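Local coordinates for kappa-carrageenase (Zobellia galactanivorans, PDB 5OCR), which probably hydrolyses kappa-carrageenan, a sulfated galactan of red algal cell walls, the present chain being its family 16 glycoside hydrolase part, at residues Lys198-Tyr203 with Ser274-Tyr279; Tyr101-Ile106 with Tyr279-Glu284; Glu113-Ser118 with Leu237-Arg242; Pro117-Tyr122 with Ile139-Leu144. One frame throughout, in Å; residues are numbered along the deposited sequence.

Interaction 1. Residues Lys198-Tyr203 with Ser274-Tyr279; sequences KDFHIY and SMYVDY. With MG (magnesium ion), chain F.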
# COMPACT_ATOMS: atom_id res chain seq x y z
N LYS A 198 -2.88 -3.21 -16.38
CA LYS A 198 -2.33 -3.27 -17.75
C LYS A 198 -1.43 -2.12 -18.14
O LYS A 198 -0.71 -2.26 -19.12
CB LYS A 198 -3.45 -3.40 -18.77
CG LYS A 198 -4.10 -4.79 -18.65
CD LYS A 198 -3.28 -5.92 -19.29
CE LYS A 198 -4.02 -7.24 -19.19
NZ LYS A 198 -5.19 -7.10 -20.10
N ASP A 199 -1.49 -0.99 -17.43
CA ASP A 199 -0.75 0.20 -17.85
C ASP A 199 -0.37 0.96 -16.59
O ASP A 199 -0.99 0.70 -15.51
CB ASP A 199 -1.59 1.14 -18.75
CG ASP A 199 -2.19 0.43 -19.96
OD1 ASP A 199 -3.43 0.08 -19.94
OD2 ASP A 199 -1.42 0.15 -20.87
N PHE A 200 0.46 1.95 -16.73
CA PHE A 200 0.86 2.79 -15.55
C PHE A 200 -0.14 3.88 -15.37
O PHE A 200 -0.50 4.56 -16.36
CB PHE A 200 2.26 3.48 -15.81
CG PHE A 200 3.40 2.51 -15.67
CD1 PHE A 200 3.80 1.70 -16.78
CD2 PHE A 200 4.10 2.38 -14.47
CE1 PHE A 200 4.81 0.75 -16.70
CE2 PHE A 200 5.14 1.40 -14.36
CZ PHE A 200 5.53 0.62 -15.50
N HIS A 201 -0.46 4.18 -14.12
CA HIS A 201 -1.26 5.37 -13.80
C HIS A 201 -0.73 6.04 -12.61
O HIS A 201 0.12 5.50 -11.89
CB HIS A 201 -2.74 4.92 -13.52
CG HIS A 201 -3.34 4.29 -14.74
ND1 HIS A 201 -4.02 5.02 -15.68
CD2 HIS A 201 -3.30 2.99 -15.20
CE1 HIS A 201 -4.38 4.20 -16.68
NE2 HIS A 201 -3.95 2.94 -16.37
N ILE A 202 -1.24 7.24 -12.32
CA ILE A 202 -0.67 8.10 -11.28
C ILE A 202 -1.59 8.11 -10.11
O ILE A 202 -2.78 8.48 -10.27
CB ILE A 202 -0.55 9.57 -11.79
CG1 ILE A 202 0.17 9.64 -13.13
CG2 ILE A 202 0.12 10.47 -10.74
CD1 ILE A 202 1.57 9.10 -13.17
N TYR A 203 -1.04 7.74 -8.95
CA TYR A 203 -1.84 7.65 -7.73
C TYR A 203 -1.30 8.65 -6.76
O TYR A 203 -0.10 8.60 -6.40
CB TYR A 203 -1.81 6.19 -7.18
CG TYR A 203 -2.35 5.18 -8.17
CD1 TYR A 203 -3.77 5.00 -8.31
CD2 TYR A 203 -1.47 4.50 -9.05
CE1 TYR A 203 -4.22 4.08 -9.20
CE2 TYR A 203 -1.96 3.60 -10.01
CZ TYR A 203 -3.37 3.44 -10.05
OH TYR A 203 -3.96 2.57 -10.90
N SER A 274 4.36 -9.55 -10.87
CA SER A 274 5.07 -8.36 -10.46
C SER A 274 4.19 -7.14 -10.63
O SER A 274 3.36 -7.11 -11.52
CB SER A 274 6.27 -8.16 -11.36
OG SER A 274 7.20 -9.24 -11.23
N MET A 275 4.34 -6.18 -9.69
CA MET A 275 3.95 -4.76 -9.93
C MET A 275 5.15 -3.95 -10.39
O MET A 275 6.29 -4.33 -10.13
CB MET A 275 3.29 -4.08 -8.68
CG MET A 275 4.29 -4.01 -7.51
SD MET A 275 3.54 -3.32 -6.03
CE MET A 275 3.41 -1.59 -6.44
N TYR A 276 4.89 -2.81 -11.01
CA TYR A 276 5.98 -1.96 -11.54
C TYR A 276 5.76 -0.53 -11.11
O TYR A 276 4.59 0.00 -11.13
CB TYR A 276 5.92 -1.99 -13.10
CG TYR A 276 6.14 -3.39 -13.59
CD1 TYR A 276 7.46 -3.84 -13.80
CD2 TYR A 276 5.07 -4.26 -13.82
CE1 TYR A 276 7.67 -5.18 -14.25
CE2 TYR A 276 5.28 -5.60 -14.25
CZ TYR A 276 6.59 -6.02 -14.44
OH TYR A 276 6.79 -7.28 -14.91
N VAL A 277 6.83 0.16 -10.77
CA VAL A 277 6.71 1.53 -10.34
C VAL A 277 7.72 2.38 -11.16
O VAL A 277 8.95 2.13 -11.11
CB VAL A 277 7.07 1.65 -8.84
CG1 VAL A 277 6.87 3.10 -8.39
CG2 VAL A 277 6.24 0.70 -7.93
N ASP A 278 7.22 3.41 -11.85
CA ASP A 278 8.08 4.30 -12.60
C ASP A 278 8.66 5.34 -11.70
O ASP A 278 9.84 5.69 -11.86
CB ASP A 278 7.23 4.91 -13.76
CG ASP A 278 8.08 5.71 -14.81
OD1 ASP A 278 9.29 5.57 -14.86
OD2 ASP A 278 7.49 6.56 -15.48
N TYR A 279 7.93 5.88 -10.75
CA TYR A 279 8.55 6.83 -9.78
C TYR A 279 7.70 6.88 -8.52
O TYR A 279 6.52 6.47 -8.53
CB TYR A 279 8.69 8.25 -10.40
CG TYR A 279 7.37 8.98 -10.67
CD1 TYR A 279 6.52 9.43 -9.64
CD2 TYR A 279 7.01 9.22 -11.99
CE1 TYR A 279 5.34 10.12 -9.93
CE2 TYR A 279 5.82 9.87 -12.29
CZ TYR A 279 4.99 10.33 -11.26
OH TYR A 279 3.83 11.02 -11.53
MG MG F . 11.43 5.91 -13.61
O HOH W 1 12.89 6.88 -15.26
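Phe-200 makes the main apolar contact, its ring reaching across to the base of the Tyr-276 side chain, with Phe-200 CZ 3.6 Å from Tyr-276 CB. The Tyr-276 ring itself leads away from the contact. The Phe-200 CG is anti to the carbonyl carbon, beside the backbone N (chi1 -76°), which extends the ring toward the other strand and brings its CE2 within 3.6 Å of Tyr-276 O. Val-277 N lies at the ring edge, near its plane. Farther along the chain, Asp-278 CB approaches Phe-200 CD2 at 4.1 Å, the carboxylate turned 67° from the ring plane. A second, smaller apolar contact, seen in one of two modelled conformers of Ile-202, sets its CD1 4.1 Å from Tyr-279 CZ.

No hydrogen bond links the segments, and the nearest CA atoms, those of Phe-200 and Val-277, are 7.9 Å apart, too far for strand pairing. Side chains therefore bridge this gap.

The metal interaction lies where the chain turns a corner at Asp-278. A magnesium ion takes the backbone O of Asp-278 at 2.4 Å and its OD1 at 2.5 Å, so this one residue chelates it; a water, Glu-30 O and Gly-66 O are further ligands. The other carboxylate oxygen, OD2, forms a salt bridge with Lys-105, which ties the metal site to the sheet.

In the family 16 beta-jellyroll, strand 100-107 lies between strands 200-207 and 273-285 and pairs with both, as in the backbone bonding of His-201 with Ile-106, so the side chains here meet across it; strand 67-74 flanks Met-275 and Tyr-276.

Interaction 2. Residues Tyr101-Ile106 with Tyr279-Glu284; sequences YFEAKI and YVRVWE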
# COMPACT_ATOMS: atom_id res chain seq x y z
N TYR A 101 2.42 15.93 0.07
CA TYR A 101 1.81 15.29 -1.07
C TYR A 101 2.61 14.08 -1.49
O TYR A 101 3.86 14.18 -1.57
CB TYR A 101 1.75 16.30 -2.25
CG TYR A 101 0.77 15.95 -3.37
CD1 TYR A 101 -0.45 16.62 -3.45
CD2 TYR A 101 1.11 15.02 -4.36
CE1 TYR A 101 -1.34 16.28 -4.45
CE2 TYR A 101 0.18 14.65 -5.31
CZ TYR A 101 -1.01 15.35 -5.37
OH TYR A 101 -1.91 15.05 -6.39
N PHE A 102 1.93 12.96 -1.77
CA PHE A 102 2.61 11.68 -2.06
C PHE A 102 2.11 11.11 -3.38
O PHE A 102 0.85 10.97 -3.53
CB PHE A 102 2.33 10.68 -0.94
CG PHE A 102 2.57 11.28 0.44
CD1 PHE A 102 3.80 11.07 1.06
CD2 PHE A 102 1.64 12.10 1.08
CE1 PHE A 102 4.11 11.73 2.25
CE2 PHE A 102 1.90 12.69 2.33
CZ PHE A 102 3.16 12.49 2.92
N GLU A 103 2.99 10.77 -4.32
CA GLU A 103 2.51 10.32 -5.62
C GLU A 103 3.38 9.21 -6.14
O GLU A 103 4.63 9.28 -5.92
CB GLU A 103 2.67 11.57 -6.56
CG GLU A 103 2.02 11.30 -7.96
CD GLU A 103 2.09 12.55 -8.88
OE1 GLU A 103 1.26 13.46 -8.64
OE2 GLU A 103 2.96 12.58 -9.78
N ALA A 104 2.78 8.21 -6.79
CA ALA A 104 3.53 7.16 -7.45
C ALA A 104 2.87 6.80 -8.72
O ALA A 104 1.64 6.91 -8.88
CB ALA A 104 3.60 5.96 -6.45
N LYS A 105 3.72 6.47 -9.68
CA LYS A 105 3.20 5.98 -11.00
C LYS A 105 3.41 4.47 -11.07
O LYS A 105 4.56 3.93 -10.98
CB LYS A 105 3.89 6.78 -12.15
CG LYS A 105 3.57 6.24 -13.60
CD LYS A 105 4.31 7.21 -14.54
CE LYS A 105 4.28 6.69 -15.94
NZ LYS A 105 5.21 7.64 -16.61
N ILE A 106 2.29 3.76 -11.12
CA ILE A 106 2.29 2.31 -10.86
C ILE A 106 1.51 1.53 -11.90
O ILE A 106 0.39 1.98 -12.34
CB ILE A 106 1.63 2.04 -9.45
CG1 ILE A 106 2.47 2.65 -8.29
CG2 ILE A 106 1.37 0.48 -9.27
CD1 ILE A 106 1.65 2.75 -6.98
N TYR A 279 7.93 5.88 -10.75
CA TYR A 279 8.55 6.83 -9.78
C TYR A 279 7.70 6.88 -8.52
O TYR A 279 6.52 6.47 -8.53
CB TYR A 279 8.69 8.25 -10.40
CG TYR A 279 7.37 8.98 -10.67
CD1 TYR A 279 6.52 9.43 -9.64
CD2 TYR A 279 7.01 9.22 -11.99
CE1 TYR A 279 5.34 10.12 -9.93
CE2 TYR A 279 5.82 9.87 -12.29
CZ TYR A 279 4.99 10.33 -11.26
OH TYR A 279 3.83 11.02 -11.53
N VAL A 280 8.33 7.40 -7.47
CA VAL A 280 7.63 7.84 -6.28
C VAL A 280 8.14 9.20 -5.97
O VAL A 280 9.38 9.46 -6.04
CB VAL A 280 7.74 6.86 -5.11
CG1 VAL A 280 9.24 6.58 -4.76
CG2 VAL A 280 6.96 7.42 -3.89
N ARG A 281 7.23 10.09 -5.64
CA ARG A 281 7.62 11.49 -5.36
C ARG A 281 6.86 11.99 -4.13
O ARG A 281 5.66 11.75 -3.96
CB ARG A 281 7.33 12.41 -6.54
CG ARG A 281 8.13 12.07 -7.79
CD ARG A 281 7.59 12.88 -8.98
NE ARG A 281 8.34 12.47 -10.18
CZ ARG A 281 7.95 12.64 -11.45
NH1 ARG A 281 6.81 13.30 -11.78
NH2 ARG A 281 8.72 12.19 -12.44
N VAL A 282 7.57 12.68 -3.24
CA VAL A 282 6.97 13.24 -2.03
C VAL A 282 7.32 14.75 -2.02
O VAL A 282 8.48 15.12 -2.35
CB VAL A 282 7.53 12.57 -0.80
CG1 VAL A 282 6.89 13.18 0.47
CG2 VAL A 282 7.19 11.10 -0.85
N TRP A 283 6.35 15.56 -1.65
CA TRP A 283 6.59 17.00 -1.49
C TRP A 283 6.08 17.44 -0.15
O TRP A 283 5.17 16.82 0.42
CB TRP A 283 5.85 17.86 -2.53
CG TRP A 283 6.20 17.65 -3.98
CD1 TRP A 283 7.02 18.45 -4.78
CD2 TRP A 283 5.73 16.57 -4.83
NE1 TRP A 283 7.06 17.97 -6.08
CE2 TRP A 283 6.31 16.81 -6.16
CE3 TRP A 283 4.84 15.46 -4.63
CZ2 TRP A 283 6.00 15.99 -7.26
CZ3 TRP A 283 4.57 14.66 -5.71
CH2 TRP A 283 5.10 14.91 -6.99
N GLU A 284 6.67 18.50 0.34
CA GLU A 284 6.12 19.17 1.54
C GLU A 284 5.71 20.59 1.16
O GLU A 284 6.28 21.21 0.24
CB GLU A 284 7.01 19.06 2.81
CG GLU A 284 7.20 17.62 3.36
CD GLU A 284 8.13 17.51 4.55
OE1 GLU A 284 9.22 18.08 4.54
OE2 GLU A 284 7.80 16.80 5.48
O HOH W 2 4.57 14.68 -10.50
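An antiparallel strand pair of the family 16 beta-jellyroll joins Tyr-101, Glu-103 and their neighbours to Trp-283, Arg-281 and Tyr-279, the short axes running at 171°. Tyr-101 with Trp-283 and Glu-103 with Arg-281 are hydrogen-bonded pairs; the bond from Arg-281 N to Glu-103 O measures 2.7 Å.

Tyr-279 dominates the polar side. Its CG sits between the backbone N and the carbonyl carbon (chi1 67°), which leans the ring across toward strand 101-106, between the side chains of Lys-105 and Arg-281. Lys-105 CB stands 3.6 Å above one face, toward the rim, and Arg-281 CZ 3.5 Å above the centre of the opposite face, a cation-pi contact. The phenol OH donates to Glu-103 OE2 at 2.5 Å, on the anti side and 29° out of the carboxylate plane. A phenylalanine here would probably leave Glu-103 OE2 without its phenol donor and the carboxylate less firmly oriented.

The jellyroll's two-sided character shows in the alternation: Phe-102, Ala-104, Val-280 and Val-282 share one face, with Phe-102 CE1 3.6 Å from Val-282 CG1. Of these four, Phe-102 and Ala-104 pack on Phe-119, and Ala-104 and Val-280 on Leu-237, in the strands beneath.

On the face of Glu-103, a water spans OE2 and Arg-281 NH1, which are otherwise 4.4 Å apart, beyond a salt bridge; Glu-30 is the salt-bridge partner of Arg-281. Trp-283 presents its edge to Glu-103 CB, CZ3 lying 3.7 Å away, and Gln-9 O accepts from its indole NE1.

Interaction 3. Residues Glu113-Ser118 with Leu237-Arg242; sequences EGVCPS and LSLGLR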
# COMPACT_ATOMS: atom_id res chain seq x y z
N GLU A 113 -6.44 -11.42 -9.99
CA GLU A 113 -6.75 -11.61 -8.58
C GLU A 113 -5.60 -12.44 -7.89
O GLU A 113 -5.02 -13.35 -8.52
CB GLU A 113 -8.09 -12.34 -8.47
CG GLU A 113 -8.54 -12.56 -7.05
CD GLU A 113 -9.96 -13.11 -6.96
OE1 GLU A 113 -10.56 -12.93 -5.91
OE2 GLU A 113 -10.49 -13.68 -7.96
N GLY A 114 -5.26 -12.08 -6.66
CA GLY A 114 -4.34 -12.85 -5.82
C GLY A 114 -3.23 -12.04 -5.16
O GLY A 114 -2.54 -12.55 -4.26
N VAL A 115 -3.01 -10.80 -5.65
CA VAL A 115 -1.98 -9.91 -5.06
C VAL A 115 -2.60 -8.53 -5.01
O VAL A 115 -3.60 -8.28 -5.70
CB VAL A 115 -0.60 -9.86 -5.82
CG1 VAL A 115 0.09 -11.26 -5.71
CG2 VAL A 115 -0.76 -9.37 -7.30
N CYS A 116 -1.96 -7.62 -4.29
CA CYS A 116 -2.48 -6.30 -4.13
C CYS A 116 -1.34 -5.30 -4.26
O CYS A 116 -0.58 -5.07 -3.26
CB CYS A 116 -3.17 -6.15 -2.75
SG CYS A 116 -3.75 -4.43 -2.51
N PRO A 117 -1.13 -4.74 -5.44
CA PRO A 117 -0.16 -3.65 -5.56
C PRO A 117 -0.66 -2.42 -4.79
O PRO A 117 -1.84 -2.03 -4.96
CB PRO A 117 -0.17 -3.29 -7.05
CG PRO A 117 -0.73 -4.52 -7.77
CD PRO A 117 -1.70 -5.16 -6.75
N SER A 118 0.20 -1.87 -3.93
CA SER A 118 -0.26 -0.85 -2.97
C SER A 118 0.75 0.26 -2.84
O SER A 118 2.00 0.05 -3.00
CB SER A 118 -0.59 -1.47 -1.60
OG SER A 118 0.59 -1.85 -0.91
N LEU A 237 5.79 1.36 -0.88
CA LEU A 237 5.21 0.68 -2.08
C LEU A 237 5.42 -0.81 -1.87
O LEU A 237 6.58 -1.26 -1.61
CB LEU A 237 6.01 1.13 -3.30
CG LEU A 237 5.93 2.60 -3.72
CD1 LEU A 237 7.23 3.03 -4.45
CD2 LEU A 237 4.70 2.78 -4.57
N SER A 238 4.35 -1.60 -1.95
CA SER A 238 4.57 -3.03 -1.71
C SER A 238 3.54 -3.85 -2.49
O SER A 238 2.46 -3.35 -2.87
CB SER A 238 4.48 -3.28 -0.24
OG SER A 238 3.17 -2.97 0.26
N LEU A 239 3.85 -5.14 -2.66
CA LEU A 239 2.95 -6.08 -3.36
C LEU A 239 2.42 -7.08 -2.30
O LEU A 239 3.19 -7.91 -1.77
CB LEU A 239 3.68 -6.76 -4.56
CG LEU A 239 2.78 -7.70 -5.35
CD1 LEU A 239 1.59 -6.98 -6.03
CD2 LEU A 239 3.68 -8.35 -6.44
N GLY A 240 1.14 -6.95 -1.96
CA GLY A 240 0.54 -7.77 -0.92
C GLY A 240 -0.04 -9.05 -1.47
O GLY A 240 -0.25 -9.16 -2.70
N LEU A 241 -0.18 -10.09 -0.63
CA LEU A 241 -0.87 -11.31 -1.02
C LEU A 241 -2.31 -11.28 -0.61
O LEU A 241 -2.70 -10.70 0.44
CB LEU A 241 -0.14 -12.50 -0.30
CG LEU A 241 -0.38 -13.89 -0.80
CD1 LEU A 241 0.12 -14.03 -2.23
CD2 LEU A 241 0.29 -14.91 0.15
N ARG A 242 -3.18 -11.80 -1.49
CA ARG A 242 -4.61 -11.84 -1.24
C ARG A 242 -5.21 -13.20 -1.61
O ARG A 242 -4.55 -14.07 -2.08
CB ARG A 242 -5.36 -10.82 -2.12
CG ARG A 242 -4.85 -9.38 -1.86
CD ARG A 242 -5.35 -8.92 -0.50
NE ARG A 242 -5.08 -7.46 -0.24
CZ ARG A 242 -4.01 -6.99 0.43
NH1 ARG A 242 -3.03 -7.84 0.84
NH2 ARG A 242 -3.88 -5.68 0.69
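Val-115 to Ser-118 pair antiparallel with Ser-238 to Leu-241, two strands of the family 16 jellyroll whose short axes run at 158°. The backbone bonds are Cys-116 N to Gly-240 O at 2.8 Å and the return bond from Gly-240 N to Cys-116 O, then the pair between Ser-118 and Ser-238. Beyond the strand end Arg-242 N still reaches Gly-114 O.

Apolar packing lies on the face of Val-115, Pro-117, Leu-239 and Leu-241. Leu-239 CD1 is the central atom, 3.6 Å from Val-115 CG2 and 3.8 Å from Pro-117 CG, which points the same way; Met-72 and Met-275 close over it.

On the other face the bent chain of Arg-242 (chi2 -72°) folds its guanidinium back over Cys-116. Three groups fix its rotation: NH1 donates to Leu-241 O, NE to Gln-146 OE1, and NH2 forms a salt bridge with Glu-143. A leucine in its place would probably leave Glu-143 without its salt-bridge mate and Gln-146 without its donor. Cys-116 CB meets one guanidinium face, 3.3 Å above the plane and toward its rim.

Interaction 4. Residues Pro117-Tyr122 with Ile139-Leu144; sequences PSFWLY and IDVVEL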
# COMPACT_ATOMS: atom_id res chain seq x y z
N PRO A 117 -1.13 -4.74 -5.44
CA PRO A 117 -0.16 -3.65 -5.56
C PRO A 117 -0.66 -2.42 -4.79
O PRO A 117 -1.84 -2.03 -4.96
CB PRO A 117 -0.17 -3.29 -7.05
CG PRO A 117 -0.73 -4.52 -7.77
CD PRO A 117 -1.70 -5.16 -6.75
N SER A 118 0.20 -1.87 -3.93
CA SER A 118 -0.26 -0.85 -2.97
C SER A 118 0.75 0.26 -2.84
O SER A 118 2.00 0.05 -3.00
CB SER A 118 -0.59 -1.47 -1.60
OG SER A 118 0.59 -1.85 -0.91
N PHE A 119 0.23 1.49 -2.65
CA PHE A 119 1.10 2.63 -2.27
C PHE A 119 0.45 3.17 -1.00
O PHE A 119 -0.77 3.45 -0.98
CB PHE A 119 0.97 3.67 -3.42
CG PHE A 119 1.68 4.98 -3.16
CD1 PHE A 119 2.96 5.04 -2.47
CD2 PHE A 119 1.19 6.17 -3.77
CE1 PHE A 119 3.59 6.29 -2.35
CE2 PHE A 119 1.86 7.38 -3.64
CZ PHE A 119 3.07 7.45 -2.91
N TRP A 120 1.22 3.33 0.08
CA TRP A 120 0.55 3.60 1.36
C TRP A 120 1.54 4.17 2.35
O TRP A 120 2.76 4.07 2.15
CB TRP A 120 -0.14 2.32 1.90
CG TRP A 120 0.73 1.10 2.07
CD1 TRP A 120 1.44 0.38 1.06
CD2 TRP A 120 1.01 0.41 3.32
NE1 TRP A 120 2.08 -0.68 1.63
CE2 TRP A 120 1.90 -0.69 3.00
CE3 TRP A 120 0.58 0.58 4.64
CZ2 TRP A 120 2.31 -1.63 3.99
CZ3 TRP A 120 1.08 -0.30 5.66
CH2 TRP A 120 1.90 -1.40 5.34
N LEU A 121 1.01 4.83 3.37
CA LEU A 121 1.84 5.56 4.38
C LEU A 121 1.45 4.92 5.70
O LEU A 121 0.28 4.73 5.96
CB LEU A 121 1.52 7.08 4.40
CG LEU A 121 1.23 7.67 2.98
CD1 LEU A 121 0.71 9.11 3.07
CD2 LEU A 121 2.50 7.62 2.13
N TYR A 122 2.41 4.58 6.61
CA TYR A 122 1.98 4.00 7.86
C TYR A 122 2.99 4.34 8.95
O TYR A 122 4.17 4.57 8.67
CB TYR A 122 1.74 2.49 7.81
CG TYR A 122 2.97 1.61 7.81
CD1 TYR A 122 3.81 1.56 6.69
CD2 TYR A 122 3.24 0.82 8.89
CE1 TYR A 122 4.94 0.73 6.66
CE2 TYR A 122 4.33 -0.02 8.88
CZ TYR A 122 5.19 -0.05 7.78
OH TYR A 122 6.28 -0.88 7.85
N ILE A 139 -2.55 5.58 5.95
CA ILE A 139 -3.27 6.11 4.79
C ILE A 139 -2.91 5.25 3.56
O ILE A 139 -1.74 5.20 3.10
CB ILE A 139 -2.80 7.59 4.52
CG1 ILE A 139 -3.09 8.48 5.75
CG2 ILE A 139 -3.54 8.06 3.21
CD1 ILE A 139 -2.65 9.93 5.55
N ASP A 140 -3.92 4.62 2.97
CA ASP A 140 -3.69 3.84 1.73
C ASP A 140 -3.90 4.80 0.58
O ASP A 140 -5.02 5.23 0.36
CB ASP A 140 -4.64 2.64 1.67
CG ASP A 140 -4.38 1.68 2.72
OD1 ASP A 140 -3.28 1.70 3.36
OD2 ASP A 140 -5.27 0.93 3.00
N VAL A 141 -2.85 5.14 -0.15
CA VAL A 141 -3.06 5.98 -1.29
C VAL A 141 -3.79 5.22 -2.40
O VAL A 141 -4.73 5.75 -3.02
CB VAL A 141 -1.74 6.50 -1.84
CG1 VAL A 141 -2.08 7.39 -3.09
CG2 VAL A 141 -0.99 7.22 -0.69
N VAL A 142 -3.42 3.94 -2.59
CA VAL A 142 -4.24 3.05 -3.40
C VAL A 142 -3.91 1.61 -3.10
O VAL A 142 -2.76 1.23 -2.70
CB VAL A 142 -4.04 3.29 -4.91
CG1 VAL A 142 -2.73 2.75 -5.44
CG2 VAL A 142 -5.21 2.66 -5.67
N GLU A 143 -4.97 0.79 -3.14
CA GLU A 143 -4.85 -0.67 -3.10
C GLU A 143 -5.48 -1.11 -4.40
O GLU A 143 -6.67 -0.97 -4.54
CB GLU A 143 -5.54 -1.30 -1.94
CG GLU A 143 -4.65 -1.24 -0.69
CD GLU A 143 -5.38 -1.91 0.46
OE1 GLU A 143 -6.57 -1.51 0.72
OE2 GLU A 143 -4.78 -2.78 1.13
N LEU A 144 -4.71 -1.72 -5.28
CA LEU A 144 -5.23 -2.22 -6.55
C LEU A 144 -5.58 -3.71 -6.51
O LEU A 144 -4.94 -4.44 -5.75
CB LEU A 144 -4.17 -2.00 -7.64
CG LEU A 144 -3.75 -0.56 -7.96
CD1 LEU A 144 -2.71 -0.48 -9.08
CD2 LEU A 144 -5.01 0.24 -8.36
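With CG anti to the backbone N (chi1 174°), Phe-119 sends its ring alongside Val-141, whose CG1 is anti to the backbone N (chi1 179°), with CG2 beside that N. Val-141 CG2 then hangs over one ring face, 4.2 Å from the centroid and 24° off the normal, a CH-pi contact, and Val-141 CB is 3.5 Å from Phe-119 CD2.

Phe-119 also carries the backbone irregularity. Phe-119 O accepts Val-142 N at 3.1 Å and, weakly, Val-141 N, so two residues face one: a classic beta bulge. Regular pairing holds on both sides of it, by Leu-121 with Ile-139 and by Leu-144 N to Pro-117 O at 2.9 Å.

The bulge restores Asp-140 and Glu-143 to one face, together with Ser-118 and Trp-120. Asp-140 OD1 lies 3.5 Å from Trp-120 CB, and the indole NE1 bonds to Ser-238 OG. Glu-138, Asp-140 and Glu-143 match the E-x-D-x-x-E signature of bulged family 16 enzymes, in whose relatives the glutamates act as nucleophile and acid/base; this face is thus probably the catalytic cleft.

Strands 115-122 and 134-144 form a hairpin, with strand 233-241 pairing along the far side of the former and strand 159-170 along the latter. Beneath, Phe-119 packs on Phe-102, Ala-104 and Ile-106 of strand 100-107, and Val-142 on Tyr-203 of strand 200-207.

Overall arrangement
Interactions 3 and 4 share Pro-117 and Ser-118, so strand 115-122 is gripped on two flanks, and their probable cleft face is joined by the salt bridge Arg-242 NH2 to Glu-143 OE2 at 3.1 Å; a glycerol, probably from crystallisation, hydrogen-bonds to Glu-143 and, weakly, to Arg-242. Interactions 1 and 2 share Tyr-279 in the opposing layer and meet through Asp-278 OD2 and Lys-105 NZ, 2.8 Å apart, beside the magnesium. Between the layers, Phe-119 CE2 comes to 3.4 Å from Ala-104 N, and Met-275 SD to 3.7 Å from Pro-117 CA. The metal lies remote from the cleft: even the nearest atom of the inward-pointing Phe-119 side chain is about 14 Å from a magnesium ion.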